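Local coordinates for protein Two-component system response regulator (Bacteroides fragilis, PDB 2QR3) that is probably a sigma54-activating response regulator that receives a phosphoryl signal at its N-terminal receiver domain and may bind ATP and DNA to control transcription, at residues V50-M55 with V84-Y89. Sequence-based numbering, arbitrary orientation.
Sequences VVLLDM and VLFTAY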
loop_
_atom_site.group_PDB
_atom_site.type_symbol
_atom_site.label_atom_id
_atom_site.label_comp_id
_atom_site.label_asym_id
_atom_site.label_seq_id
_atom_site.Cartn_x
_atom_site.Cartn_y
_atom_site.Cartn_z
ATOM N N VAL A 50 7.260 1.991 2.236
ATOM C CA VAL A 50 5.815 2.227 2.282
ATOM C C VAL A 50 5.151 0.959 1.686
ATOM O O VAL A 50 5.800 0.235 0.905
ATOM C CB VAL A 50 5.442 3.540 1.517
ATOM C CG1 VAL A 50 5.831 3.457 0.072
ATOM C CG2 VAL A 50 3.934 3.880 1.663
ATOM N N VAL A 51 3.898 0.688 2.082
ATOM C CA VAL A 51 3.114 -0.404 1.515
ATOM C C VAL A 51 1.859 0.248 0.963
ATOM O O VAL A 51 1.218 1.056 1.664
ATOM C CB VAL A 51 2.689 -1.442 2.591
ATOM C CG1 VAL A 51 1.822 -2.574 1.962
ATOM C CG2 VAL A 51 3.927 -2.090 3.240
ATOM N N LEU A 52 1.499 -0.081 -0.276
ATOM C CA LEU A 52 0.188 0.316 -0.834
ATOM C C LEU A 52 -0.710 -0.914 -0.732
ATOM O O LEU A 52 -0.423 -1.955 -1.366
ATOM C CB LEU A 52 0.320 0.757 -2.314
ATOM C CG LEU A 52 -1.002 1.187 -3.006
ATOM C CD1 LEU A 52 -1.652 2.374 -2.240
ATOM C CD2 LEU A 52 -0.698 1.579 -4.467
ATOM N N LEU A 53 -1.762 -0.808 0.077
ATOM C CA LEU A 53 -2.606 -1.952 0.452
ATOM C C LEU A 53 -4.066 -1.839 -0.044
ATOM O O LEU A 53 -4.831 -0.941 0.368
ATOM C CB LEU A 53 -2.605 -2.151 1.981
ATOM C CG LEU A 53 -3.488 -3.259 2.589
ATOM C CD1 LEU A 53 -3.009 -4.657 2.152
ATOM C CD2 LEU A 53 -3.465 -3.106 4.130
ATOM N N ASP A 54 -4.456 -2.813 -0.871
ATOM C CA ASP A 54 -5.830 -2.982 -1.378
ATOM C C ASP A 54 -6.817 -3.086 -0.207
ATOM O O ASP A 54 -6.675 -3.927 0.668
ATOM C CB ASP A 54 -5.825 -4.282 -2.235
ATOM C CG ASP A 54 -7.189 -4.684 -2.829
ATOM O OD1 ASP A 54 -8.229 -3.997 -2.684
ATOM O OD2 ASP A 54 -7.170 -5.763 -3.484
ATOM N N MET A 55 -7.831 -2.222 -0.225
ATOM C CA MET A 55 -8.847 -2.148 0.817
ATOM C C MET A 55 -9.555 -3.502 0.921
ATOM O O MET A 55 -10.067 -3.875 1.989
ATOM C CB MET A 55 -9.831 -1.054 0.400
ATOM C CG MET A 55 -10.705 -0.368 1.421
ATOM S SD MET A 55 -9.926 0.576 2.784
ATOM C CE MET A 55 -10.274 -0.814 3.855
ATOM N N VAL A 84 -0.447 2.846 3.067
ATOM C CA VAL A 84 -1.416 3.675 2.357
ATOM C C VAL A 84 -2.496 2.721 1.810
ATOM O O VAL A 84 -2.162 1.770 1.135
ATOM C CB VAL A 84 -0.734 4.435 1.195
ATOM C CG1 VAL A 84 -1.787 5.228 0.361
ATOM C CG2 VAL A 84 0.341 5.402 1.753
ATOM N N LEU A 85 -3.763 2.975 2.126
ATOM C CA LEU A 85 -4.876 2.133 1.631
ATOM C C LEU A 85 -5.253 2.544 0.207
ATOM O O LEU A 85 -5.240 3.736 -0.123
ATOM C CB LEU A 85 -6.088 2.284 2.574
ATOM C CG LEU A 85 -5.795 1.747 3.985
ATOM C CD1 LEU A 85 -6.925 2.168 4.902
ATOM C CD2 LEU A 85 -5.643 0.189 3.962
ATOM N N PHE A 86 -5.602 1.554 -0.634
ATOM C CA PHE A 86 -5.963 1.798 -2.034
ATOM C C PHE A 86 -7.432 1.376 -2.081
ATOM O O PHE A 86 -7.744 0.175 -1.934
ATOM C CB PHE A 86 -5.103 0.899 -2.933
ATOM C CG PHE A 86 -4.864 1.416 -4.329
ATOM C CD1 PHE A 86 -5.228 2.694 -4.731
ATOM C CD2 PHE A 86 -4.169 0.611 -5.243
ATOM C CE1 PHE A 86 -4.966 3.165 -6.035
ATOM C CE2 PHE A 86 -3.890 1.079 -6.546
ATOM C CZ PHE A 86 -4.287 2.351 -6.938
ATOM N N THR A 87 -8.325 2.350 -2.278
ATOM C CA THR A 87 -9.749 2.122 -2.027
ATOM C C THR A 87 -10.647 2.490 -3.217
ATOM O O THR A 87 -10.472 3.535 -3.815
ATOM C CB THR A 87 -10.227 2.871 -0.740
ATOM O OG1 THR A 87 -11.592 2.521 -0.467
ATOM C CG2 THR A 87 -10.170 4.373 -0.929
ATOM N N ALA A 88 -11.601 1.617 -3.549
ATOM C CA ALA A 88 -12.676 1.995 -4.465
ATOM C C ALA A 88 -13.532 3.094 -3.827
ATOM O O ALA A 88 -13.612 3.190 -2.596
ATOM C CB ALA A 88 -13.546 0.773 -4.783
ATOM N N TYR A 89 -14.217 3.895 -4.642
ATOM C CA TYR A 89 -15.176 4.860 -4.076
ATOM C C TYR A 89 -16.226 4.210 -3.175
ATOM O O TYR A 89 -16.652 4.797 -2.165
ATOM C CB TYR A 89 -15.853 5.720 -5.167
ATOM C CG TYR A 89 -15.025 6.895 -5.605
ATOM C CD1 TYR A 89 -14.215 6.799 -6.721
ATOM C CD2 TYR A 89 -15.023 8.101 -4.881
ATOM C CE1 TYR A 89 -13.423 7.869 -7.133
ATOM C CE2 TYR A 89 -14.226 9.184 -5.286
ATOM C CZ TYR A 89 -13.433 9.055 -6.416
ATOM O OH TYR A 89 -12.631 10.085 -6.872
#
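Val84 O accepts a hydrogen bond from Leu53 N at 2.8 Å and also meets Leu52 CA in a weaker CA-H...O contact at 3.4 Å. Val84 N returns a nearly linear bond to Val51 O. One step on, Leu53 O accepts Phe86 N from above its carbonyl plane, 46° out of it, while Leu85 CA approaches the same oxygen. Met55 N closes the parallel pairing on Phe86 O at 2.9 Å, just past the strand end. On one face of the sheet, Leu52, with CG anti to its backbone N (chi1 180°), lays CD2 over the Phe86 ring, offset toward the rim and 4.0 Å from its centroid, a CH-pi contact; CD1 meets Val84 CG1. Helix 113-124 packs against Leu52 and Val84 here. On the other face, Leu53 and Leu85 run side by side, CD2 to CD2 at 4.0 Å, and the Met55 chain, bent at chi2 and chi3, brings SD against Leu85 CD1 and CG beside Thr87 OG1. Asp54 OD1 accepts the amide of Asn56 and OD2 that of Asp11. Central strand 48-54 and its neighbour 83-88 thus reach the probable phosphoacceptor site, Asp54 close to Asp10, of the CheY-like receiver fold.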